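Local structure of GTP-binding nuclear protein GSP1 (Encephalitozoon cuniculi, 4DJT) at residues A[14-19]-A[89-94]; A[25-30]-A[154-159]; A[49-54]-A[183-188]. The protein binds guanine nucleotides as a Ran-family small GTPase and probably drives protein import into the nucleus and RNA export from it. All coordinates share one frame; numbering follows the deposited sequence.

Contact 1 (A[14-19]-A[89-94]); sequences ICLIGD and ILFFDV. Unlike the reference sequence in segment 89-94: Leu-90 (reference Phe).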
loop_
_atom_site.group_PDB
_atom_site.type_symbol
_atom_site.label_atom_id
_atom_site.label_comp_id
_atom_site.label_asym_id
_atom_site.label_seq_id
_atom_site.Cartn_x
_atom_site.Cartn_y
_atom_site.Cartn_z
ATOM N N ILE A 14 1.186 5.466 -5.842
ATOM C CA ILE A 14 1.677 4.418 -4.946
ATOM C C ILE A 14 0.902 3.144 -5.275
ATOM O O ILE A 14 -0.333 3.181 -5.350
ATOM C CB ILE A 14 1.444 4.762 -3.446
ATOM C CG1 ILE A 14 2.138 6.082 -3.044
ATOM C CG2 ILE A 14 1.821 3.576 -2.558
ATOM C CD1 ILE A 14 3.638 6.044 -3.134
ATOM N N CYS A 15 1.596 2.021 -5.400
ATOM C CA CYS A 15 0.939 0.719 -5.588
ATOM C C CYS A 15 0.820 -0.050 -4.301
ATOM O O CYS A 15 1.819 -0.231 -3.585
ATOM C CB CYS A 15 1.717 -0.155 -6.582
ATOM S SG CYS A 15 1.706 0.525 -8.266
ATOM N N LEU A 16 -0.384 -0.540 -4.016
ATOM C CA LEU A 16 -0.544 -1.562 -2.956
ATOM C C LEU A 16 -0.323 -2.929 -3.542
ATOM O O LEU A 16 -0.954 -3.309 -4.518
ATOM C CB LEU A 16 -1.941 -1.517 -2.328
ATOM C CG LEU A 16 -2.407 -0.182 -1.853
ATOM C CD1 LEU A 16 -3.818 -0.306 -1.224
ATOM C CD2 LEU A 16 -1.403 0.434 -0.879
ATOM N N ILE A 17 0.541 -3.685 -2.912
ATOM C CA ILE A 17 0.850 -5.023 -3.363
ATOM C C ILE A 17 0.899 -5.988 -2.199
ATOM O O ILE A 17 0.972 -5.585 -1.038
ATOM C CB ILE A 17 2.171 -5.047 -4.132
ATOM C CG1 ILE A 17 3.267 -4.285 -3.401
ATOM C CG2 ILE A 17 1.949 -4.432 -5.494
ATOM C CD1 ILE A 17 4.651 -4.427 -4.071
ATOM N N GLY A 18 0.825 -7.271 -2.540
ATOM C CA GLY A 18 0.732 -8.324 -1.557
ATOM C C GLY A 18 -0.354 -9.313 -1.932
ATOM O O GLY A 18 -1.240 -9.012 -2.737
ATOM N N ASP A 19 -0.281 -10.499 -1.345
ATOM C CA ASP A 19 -1.192 -11.576 -1.717
ATOM C C ASP A 19 -2.654 -11.221 -1.490
ATOM O O ASP A 19 -2.984 -10.400 -0.653
ATOM C CB ASP A 19 -0.884 -12.837 -0.942
ATOM C CG ASP A 19 0.332 -13.592 -1.485
ATOM O OD1 ASP A 19 0.999 -13.148 -2.473
ATOM O OD2 ASP A 19 0.577 -14.658 -0.921
ATOM N N ILE A 89 3.428 0.024 -1.150
ATOM C CA ILE A 89 3.177 -0.444 0.178
ATOM C C ILE A 89 2.857 -1.912 0.035
ATOM O O ILE A 89 1.930 -2.281 -0.682
ATOM C CB ILE A 89 2.003 0.299 0.911
ATOM C CG1 ILE A 89 2.259 1.796 0.940
ATOM C CG2 ILE A 89 1.844 -0.224 2.342
ATOM C CD1 ILE A 89 1.097 2.637 1.467
ATOM N N LEU A 90 3.698 -2.747 0.632
ATOM C CA LEU A 90 3.631 -4.194 0.438
ATOM C C LEU A 90 3.186 -4.836 1.725
ATOM O O LEU A 90 3.804 -4.631 2.772
ATOM C CB LEU A 90 5.019 -4.719 -0.017
ATOM C CG LEU A 90 5.194 -6.242 -0.085
ATOM C CD1 LEU A 90 4.232 -6.887 -1.074
ATOM C CD2 LEU A 90 6.647 -6.574 -0.431
ATOM N N PHE A 91 2.049 -5.543 1.686
ATOM C CA PHE A 91 1.446 -6.078 2.886
ATOM C C PHE A 91 1.640 -7.578 2.951
ATOM O O PHE A 91 1.640 -8.258 1.921
ATOM C CB PHE A 91 -0.059 -5.866 2.865
ATOM C CG PHE A 91 -0.473 -4.427 2.846
ATOM C CD1 PHE A 91 -0.945 -3.825 3.976
ATOM C CD2 PHE A 91 -0.434 -3.705 1.669
ATOM C CE1 PHE A 91 -1.325 -2.469 3.967
ATOM C CE2 PHE A 91 -0.817 -2.371 1.640
ATOM C CZ PHE A 91 -1.265 -1.762 2.793
ATOM N N PHE A 92 1.703 -8.085 4.172
ATOM C CA PHE A 92 1.404 -9.483 4.410
ATOM C C PHE A 92 0.481 -9.616 5.611
ATOM O O PHE A 92 0.247 -8.677 6.344
ATOM C CB PHE A 92 2.696 -10.309 4.562
ATOM C CG PHE A 92 3.459 -10.028 5.829
ATOM C CD1 PHE A 92 4.242 -8.884 5.948
ATOM C CD2 PHE A 92 3.423 -10.923 6.892
ATOM C CE1 PHE A 92 4.921 -8.605 7.106
ATOM C CE2 PHE A 92 4.128 -10.658 8.060
ATOM C CZ PHE A 92 4.864 -9.491 8.168
ATOM N N ASP A 93 -0.044 -10.820 5.774
ATOM C CA ASP A 93 -0.910 -11.194 6.864
ATOM C C ASP A 93 -0.044 -11.958 7.864
ATOM O O ASP A 93 0.517 -13.022 7.526
ATOM C CB ASP A 93 -1.991 -12.098 6.277
ATOM C CG ASP A 93 -2.990 -12.623 7.306
ATOM O OD1 ASP A 93 -2.716 -12.600 8.527
ATOM O OD2 ASP A 93 -4.055 -13.102 6.849
ATOM N N VAL A 94 0.086 -11.420 9.074
ATOM C CA VAL A 94 0.973 -11.997 10.083
ATOM C C VAL A 94 0.511 -13.375 10.539
ATOM O O VAL A 94 1.255 -14.083 11.238
ATOM C CB VAL A 94 1.090 -11.112 11.347
ATOM C CG1 VAL A 94 1.744 -9.799 11.023
ATOM C CG2 VAL A 94 -0.261 -10.915 12.020
HETATM O O HOH W 1 1.875 -10.786 0.529
#
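Leu-90 lies against Ile-17 where the parallel strands 14-17 and 89-93 run side by side, and its course from the backbone outward traces the contact. CB of Leu-90 touches Ile-17 CG1 at 3.8 Å and, more loosely, CD1. With CG anti to the backbone N (chi1 172°), the branch turns back toward the neighbouring strand, so that CD1 settles over the peptide there, 3.5 Å from Ile-17 O and 3.6 Å from Ile-17 CG1, with Gly-18 N close by. Leu-90 replaces the phenylalanine of the reference sequence.

Three backbone hydrogen bonds join the strands: Ile-89 N to Cys-15 O, Ile-17 N to Ile-89 O at 3.0 Å, and Phe-91 N to Ile-17 O, the alternating pattern of parallel strands. Beyond them a water bridges Phe-91 O and Asp-19 N, carrying the pairing on where the chain leaves the sheet for the P-loop. Gly-18 suits this exit: its backbone angles disfavour a CB, which would also run into Phe-91 O.

The other face carries Ile-14, Leu-16, Ile-89 and Phe-91. Leu-16 CD2 reaches the Phe-91 ring at its edge, 3.8 Å from CE2, and also meets Ile-89 CB.

Strands 60-68 and 120-125 flank this central pair of the Ras-type sheet; helix 103-114 packs on Ile-17 and, through Leu-103, Trp-106 and Val-107, on Leu-90, and helix 164-174 on Ile-14 and Ile-89.

Contact 2 (A[25-30]-A[154-159]); sequences TTYINR and ISAKTA. With MG (magnesium ion), chain D; GDP (guanosine-5'-diphosphate), chain C.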
loop_
_atom_site.group_PDB
_atom_site.type_symbol
_atom_site.label_atom_id
_atom_site.label_comp_id
_atom_site.label_asym_id
_atom_site.label_seq_id
_atom_site.Cartn_x
_atom_site.Cartn_y
_atom_site.Cartn_z
ATOM N N THR A 25 -7.230 -3.914 0.465
ATOM C CA THR A 25 -8.458 -3.163 0.261
ATOM C C THR A 25 -9.018 -2.633 1.566
ATOM O O THR A 25 -9.430 -1.456 1.644
ATOM C CB THR A 25 -9.480 -4.044 -0.504
ATOM O OG1 THR A 25 -8.900 -4.415 -1.766
ATOM C CG2 THR A 25 -10.764 -3.289 -0.740
ATOM N N THR A 26 -8.960 -3.441 2.621
ATOM C CA THR A 26 -9.401 -2.979 3.955
ATOM C C THR A 26 -8.633 -1.729 4.406
ATOM O O THR A 26 -9.224 -0.780 4.980
ATOM C CB THR A 26 -9.338 -4.109 5.014
ATOM O OG1 THR A 26 -10.110 -5.239 4.542
ATOM C CG2 THR A 26 -9.925 -3.624 6.363
ATOM N N TYR A 27 -7.336 -1.718 4.108
ATOM C CA TYR A 27 -6.472 -0.603 4.435
ATOM C C TYR A 27 -6.900 0.673 3.734
ATOM O O TYR A 27 -7.162 1.675 4.395
ATOM C CB TYR A 27 -5.053 -0.916 4.049
ATOM C CG TYR A 27 -4.039 0.190 4.349
ATOM C CD1 TYR A 27 -3.654 0.476 5.663
ATOM C CD2 TYR A 27 -3.416 0.872 3.333
ATOM C CE1 TYR A 27 -2.708 1.443 5.937
ATOM C CE2 TYR A 27 -2.464 1.845 3.598
ATOM C CZ TYR A 27 -2.122 2.133 4.907
ATOM O OH TYR A 27 -1.150 3.109 5.154
ATOM N N ILE A 28 -7.012 0.630 2.396
ATOM C CA ILE A 28 -7.127 1.860 1.608
ATOM C C ILE A 28 -8.562 2.289 1.289
ATOM O O ILE A 28 -8.790 3.447 1.009
ATOM C CB ILE A 28 -6.361 1.743 0.293
ATOM C CG1 ILE A 28 -6.043 3.136 -0.305
ATOM C CG2 ILE A 28 -7.109 0.800 -0.647
ATOM C CD1 ILE A 28 -5.092 3.994 0.527
ATOM N N ASN A 29 -9.518 1.345 1.297
ATOM C CA ASN A 29 -10.836 1.597 0.731
ATOM C C ASN A 29 -11.699 2.378 1.771
ATOM O O ASN A 29 -12.704 1.861 2.306
ATOM C CB ASN A 29 -11.476 0.291 0.326
ATOM C CG ASN A 29 -12.817 0.466 -0.361
ATOM O OD1 ASN A 29 -13.136 1.534 -0.898
ATOM N ND2 ASN A 29 -13.609 -0.571 -0.332
ATOM N N ARG A 30 -11.199 3.576 2.076
ATOM C CA ARG A 30 -11.804 4.501 3.014
ATOM C C ARG A 30 -12.129 5.777 2.271
ATOM O O ARG A 30 -11.679 5.996 1.156
ATOM C CB ARG A 30 -10.848 4.748 4.203
ATOM C CG ARG A 30 -10.517 3.470 4.957
ATOM C CD ARG A 30 -9.392 3.671 5.988
ATOM N NE ARG A 30 -9.759 2.964 7.190
ATOM C CZ ARG A 30 -9.385 1.733 7.508
ATOM N NH1 ARG A 30 -9.837 1.186 8.635
ATOM N NH2 ARG A 30 -8.509 1.077 6.767
ATOM N N ILE A 154 0.622 -2.930 11.496
ATOM C CA ILE A 154 -0.658 -2.180 11.387
ATOM C C ILE A 154 -1.867 -3.116 11.571
ATOM O O ILE A 154 -1.770 -4.338 11.427
ATOM C CB ILE A 154 -0.835 -1.474 10.005
ATOM C CG1 ILE A 154 -0.991 -2.479 8.884
ATOM C CG2 ILE A 154 0.372 -0.578 9.640
ATOM C CD1 ILE A 154 -1.361 -1.859 7.519
ATOM N N SER A 155 -3.016 -2.503 11.789
ATOM C CA SER A 155 -4.305 -3.180 11.593
ATOM C C SER A 155 -5.147 -2.373 10.597
ATOM O O SER A 155 -5.603 -1.288 10.876
ATOM C CB SER A 155 -5.064 -3.373 12.916
ATOM O OG SER A 155 -6.402 -3.817 12.637
ATOM N N ALA A 156 -5.298 -2.901 9.398
ATOM C CA ALA A 156 -6.122 -2.236 8.409
ATOM C C ALA A 156 -7.559 -2.132 8.887
ATOM O O ALA A 156 -8.263 -1.221 8.502
ATOM C CB ALA A 156 -6.054 -2.981 7.091
ATOM N N LYS A 157 -8.007 -3.084 9.703
ATOM C CA LYS A 157 -9.390 -3.049 10.240
ATOM C C LYS A 157 -9.659 -1.763 11.041
ATOM O O LYS A 157 -10.619 -1.025 10.759
ATOM C CB LYS A 157 -9.675 -4.267 11.115
ATOM C CG LYS A 157 -11.016 -4.197 11.863
ATOM C CD LYS A 157 -11.306 -5.474 12.648
ATOM C CE LYS A 157 -10.487 -5.570 13.937
ATOM N NZ LYS A 157 -11.242 -5.108 15.145
ATOM N N THR A 158 -8.793 -1.478 12.012
ATOM C CA THR A 158 -9.022 -0.383 12.952
ATOM C C THR A 158 -8.309 0.911 12.554
ATOM O O THR A 158 -8.382 1.901 13.269
ATOM C CB THR A 158 -8.546 -0.773 14.348
ATOM O OG1 THR A 158 -7.125 -0.878 14.353
ATOM C CG2 THR A 158 -9.172 -2.124 14.776
ATOM N N ALA A 159 -7.605 0.885 11.432
ATOM C CA ALA A 159 -6.817 2.020 10.985
ATOM C C ALA A 159 -5.614 2.347 11.907
ATOM O O ALA A 159 -5.013 3.414 11.784
ATOM C CB ALA A 159 -7.720 3.241 10.808
HETATM MG MG MG D . -8.443 -6.312 -2.491
HETATM P PB GDP C . -6.936 -7.950 -0.001
HETATM O O1B GDP C . -7.487 -6.657 -0.625
HETATM O O2B GDP C . -5.453 -7.912 0.329
HETATM O O3B GDP C . -7.416 -9.192 -0.747
HETATM O O3A GDP C . -7.646 -8.166 1.435
HETATM P PA GDP C . -9.033 -7.591 1.969
HETATM O O1A GDP C . -8.933 -6.138 2.389
HETATM O O2A GDP C . -10.098 -7.992 0.997
HETATM O "O5'" GDP C . -9.268 -8.369 3.328
HETATM C "C5'" GDP C . -9.231 -9.809 3.309
HETATM C "C4'" GDP C . -9.902 -10.301 4.578
HETATM O "O4'" GDP C . -9.090 -9.971 5.686
HETATM C "C3'" GDP C . -11.226 -9.632 4.833
HETATM O "O3'" GDP C . -12.079 -10.570 5.456
HETATM C "C2'" GDP C . -10.947 -8.541 5.820
HETATM O "O2'" GDP C . -12.042 -8.227 6.702
HETATM C "C1'" GDP C . -9.784 -9.144 6.575
HETATM N N9 GDP C . -8.879 -8.111 7.059
HETATM C C8 GDP C . -8.229 -7.152 6.362
HETATM N N7 GDP C . -7.498 -6.385 7.210
HETATM C C5 GDP C . -7.624 -6.897 8.433
HETATM C C6 GDP C . -7.113 -6.588 9.780
HETATM O O6 GDP C . -6.315 -5.628 9.992
HETATM N N1 GDP C . -7.520 -7.381 10.793
HETATM C C2 GDP C . -8.377 -8.424 10.602
HETATM N N2 GDP C . -8.751 -9.175 11.639
HETATM N N3 GDP C . -8.883 -8.752 9.398
HETATM C C4 GDP C . -8.539 -8.026 8.320
HETATM O O HOH W 2 -6.751 -5.436 -3.376
HETATM O O HOH W 3 -9.501 -5.847 -4.160
HETATM O O HOH W 4 -7.773 -8.195 -3.304
HETATM O O HOH W 5 -10.126 -7.172 -1.566
#
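Tyr-27 and Ala-156 bring the backbones together, their CA atoms 4.3 Å apart, where the short helix after the P-loop meets the irregular turn following strand 150-154. This is the nucleotide site of the Ras-type G domain: the helix serves the phosphates and the turn, with Ser-155, Ala-156 and Lys-157, serves the guanine. Asn-29, the first residue past the helix, is the centre of an inverse gamma turn, beyond which Arg-30 points back toward the 154-159 segment.

Ala-156 CB sits 3.5 Å from Tyr-27 N, close against the helix backbone, and also touches Tyr-27 CB. The side chains of Tyr-27 and Ile-154 cross at about a right angle, Tyr-27 CD1 against Ile-154 CD1, while the tyrosine hydroxyl bonds to Phe-162 O. Thr-26 divides its branches: CG2 packs against Ala-156 O, whereas OG1, anti to its carbonyl carbon (chi1 -55°), donates to GDP O1A at 2.6 Å. Thr-26 N reaches the same oxygen. Lys-157 N donates to the guanine O6.

Thr-25 OG1 binds the magnesium ion together with GDP O1B and four waters, and Asp-67 lies in its second shell.

Arg-30 fastens the turn to the helix end. Its NH2 bonds to Tyr-27 O, and NE to Leu-187 O. Ala-159 CB lies over one face of the guanidinium, 3.5 Å above its plane and offset toward the rim. At the edge, NH1 and NH2 both grip a single acceptor, Ala-156 O, each at 2.9 Å, with N-H...O angles of 144°.

Contact 3 (A[49-54]-A[183-188]); sequences HPVTFL and SNVNLE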
loop_
_atom_site.group_PDB
_atom_site.type_symbol
_atom_site.label_atom_id
_atom_site.label_comp_id
_atom_site.label_asym_id
_atom_site.label_seq_id
_atom_site.Cartn_x
_atom_site.Cartn_y
_atom_site.Cartn_z
ATOM N N HIS A 49 -7.250 5.548 -5.329
ATOM C CA HIS A 49 -7.738 6.249 -4.116
ATOM C C HIS A 49 -6.877 7.448 -3.827
ATOM O O HIS A 49 -5.767 7.301 -3.336
ATOM C CB HIS A 49 -7.665 5.300 -2.912
ATOM C CG HIS A 49 -8.556 4.099 -3.013
ATOM N ND1 HIS A 49 -9.843 4.118 -2.614
ATOM C CD2 HIS A 49 -8.293 2.790 -3.428
ATOM C CE1 HIS A 49 -10.377 2.883 -2.778
ATOM N NE2 HIS A 49 -9.430 2.081 -3.274
ATOM N N PRO A 50 -7.347 8.647 -4.162
ATOM C CA PRO A 50 -6.565 9.836 -3.774
ATOM C C PRO A 50 -6.674 10.117 -2.293
ATOM O O PRO A 50 -7.784 10.164 -1.749
ATOM C CB PRO A 50 -7.188 10.976 -4.553
ATOM C CG PRO A 50 -8.266 10.401 -5.373
ATOM C CD PRO A 50 -8.413 8.951 -5.142
ATOM N N VAL A 51 -5.521 10.302 -1.654
ATOM C CA VAL A 51 -5.461 10.768 -0.255
ATOM C C VAL A 51 -4.455 11.947 -0.143
ATOM O O VAL A 51 -3.273 11.826 -0.513
ATOM C CB VAL A 51 -5.153 9.632 0.742
ATOM C CG1 VAL A 51 -3.816 8.937 0.431
ATOM C CG2 VAL A 51 -5.176 10.159 2.169
ATOM N N THR A 52 -4.961 13.059 0.369
ATOM C CA THR A 52 -4.223 14.296 0.504
ATOM C C THR A 52 -3.950 14.568 1.985
ATOM O O THR A 52 -4.840 14.464 2.838
ATOM C CB THR A 52 -5.006 15.479 -0.070
ATOM O OG1 THR A 52 -5.256 15.235 -1.462
ATOM C CG2 THR A 52 -4.184 16.800 0.098
ATOM N N PHE A 53 -2.699 14.914 2.262
ATOM C CA PHE A 53 -2.277 15.392 3.556
ATOM C C PHE A 53 -1.699 16.793 3.382
ATOM O O PHE A 53 -1.092 17.106 2.365
ATOM C CB PHE A 53 -1.158 14.491 4.116
ATOM C CG PHE A 53 -1.548 13.062 4.307
ATOM C CD1 PHE A 53 -1.401 12.153 3.278
ATOM C CD2 PHE A 53 -2.063 12.626 5.493
ATOM C CE1 PHE A 53 -1.762 10.833 3.439
ATOM C CE2 PHE A 53 -2.399 11.277 5.677
ATOM C CZ PHE A 53 -2.230 10.390 4.646
ATOM N N LEU A 54 -1.867 17.612 4.396
ATOM C CA LEU A 54 -1.150 18.896 4.478
ATOM C C LEU A 54 0.023 18.704 5.421
ATOM O O LEU A 54 -0.114 18.105 6.506
ATOM C CB LEU A 54 -2.118 19.949 5.009
ATOM C CG LEU A 54 -1.761 21.426 5.035
ATOM C CD1 LEU A 54 -1.336 21.940 3.670
ATOM C CD2 LEU A 54 -3.002 22.183 5.511
ATOM N N SER A 183 -2.758 17.599 9.030
ATOM C CA SER A 183 -4.189 17.393 8.756
ATOM C C SER A 183 -4.532 15.955 9.108
ATOM O O SER A 183 -3.653 15.112 9.165
ATOM C CB SER A 183 -4.501 17.663 7.294
ATOM O OG SER A 183 -3.699 16.860 6.420
ATOM N N ASN A 184 -5.802 15.700 9.394
ATOM C CA ASN A 184 -6.295 14.354 9.722
ATOM C C ASN A 184 -7.105 13.816 8.556
ATOM O O ASN A 184 -7.915 14.542 7.985
ATOM C CB ASN A 184 -7.169 14.407 10.979
ATOM C CG ASN A 184 -6.406 14.932 12.188
ATOM O OD1 ASN A 184 -5.543 14.250 12.736
ATOM N ND2 ASN A 184 -6.694 16.162 12.577
ATOM N N VAL A 185 -6.910 12.553 8.209
ATOM C CA VAL A 185 -7.622 11.998 7.055
ATOM C C VAL A 185 -8.917 11.319 7.464
ATOM O O VAL A 185 -9.001 10.729 8.564
ATOM C CB VAL A 185 -6.753 11.031 6.205
ATOM C CG1 VAL A 185 -5.644 11.821 5.515
ATOM C CG2 VAL A 185 -6.213 9.872 7.041
ATOM N N ASN A 186 -9.908 11.385 6.580
ATOM C CA ASN A 186 -11.214 10.699 6.785
ATOM C C ASN A 186 -11.042 9.196 6.585
ATOM O O ASN A 186 -10.790 8.736 5.450
ATOM C CB ASN A 186 -12.291 11.238 5.842
ATOM C CG ASN A 186 -13.664 10.639 6.113
ATOM O OD1 ASN A 186 -13.782 9.494 6.536
ATOM N ND2 ASN A 186 -14.705 11.411 5.873
ATOM N N LEU A 187 -11.146 8.445 7.671
ATOM C CA LEU A 187 -10.806 7.009 7.645
ATOM C C LEU A 187 -12.026 6.123 7.624
ATOM O O LEU A 187 -11.932 4.910 7.887
ATOM C CB LEU A 187 -9.913 6.646 8.827
ATOM C CG LEU A 187 -8.552 7.338 8.869
ATOM C CD1 LEU A 187 -7.917 7.147 10.250
ATOM C CD2 LEU A 187 -7.662 6.806 7.755
ATOM N N GLU A 188 -13.189 6.708 7.329
ATOM C CA GLU A 188 -14.399 5.925 7.308
ATOM C C GLU A 188 -14.371 4.952 6.119
ATOM O O GLU A 188 -13.980 5.315 5.017
ATOM C CB GLU A 188 -15.642 6.811 7.290
ATOM C CG GLU A 188 -15.834 7.545 8.599
ATOM C CD GLU A 188 -16.929 8.599 8.590
ATOM O OE1 GLU A 188 -17.491 8.948 7.517
ATOM O OE2 GLU A 188 -17.233 9.090 9.695
HETATM O O HOH W 6 -5.505 15.480 5.321
#
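Val-185 drives its CG1 methyl against the Phe-53 ring, obliquely, coming within 3.3 Å of CE2 and somewhat farther from CD2 and CZ. The same methyl meets Val-51 CG2 at 3.8 Å and rests near Thr-52 O, and so lies against both Val-51 and Phe-53, which share one side of the strand. Its position follows from the first torsion: CG1 stands anti to the carbonyl carbon of Val-185 (chi1 -68°), which turns it to the strand. The approach to CE2 is tight for two carbons. The Phe-53 ring also stacks with Phe-181, just upstream of the 183-188 segment.

Strand 46-54 is part of the Ras-type sheet, lying between strands 39-41 and 60-68, and segment 183-188 belongs to the chain that follows helix 164-174, which in Ran proteins extends past the GTPase core as a C-terminal tail. Here it runs along strand 46-54 in the opposite direction, and Leu-54 is also backbone hydrogen-bonded to Val-182.

Ser-183 supplies the polar half of the contact. Its OG, set between the backbone N and the carbonyl carbon (chi1 56°), accepts from Leu-54 N at 2.8 Å in an almost straight bond, the N-H...O angle being 178°. A water joins the same hydroxyl to Thr-52 O, to which it donates at 2.8 Å. Farther along, Asn-186 OD1 accepts from Glu-188 N, forming an Asx turn.

Contact 1 is the buried core, two neighbouring strands of the central sheet joined by backbone bonds and apolar faces. Contacts 2 and 3 are only partly buried and lean more on side-chain groups: a guanidinium gripping carbonyls beside the nucleotide in one, a serine hydroxyl and a water beside a valine packed on Val-51 and Phe-53 in the other. Contacts 1 and 2 touch directly, the Phe-91 ring meeting Tyr-27 edge-to-face and reaching Ile-154, so apolar packing runs on from contact 1 to the residues beside the nucleotide. Contacts 2 and 3 meet through Arg-30 and Leu-187, and Ile-28 packs on His-49. Contacts 1 and 3 share the sheet but do not touch, their centres about 19 Å apart.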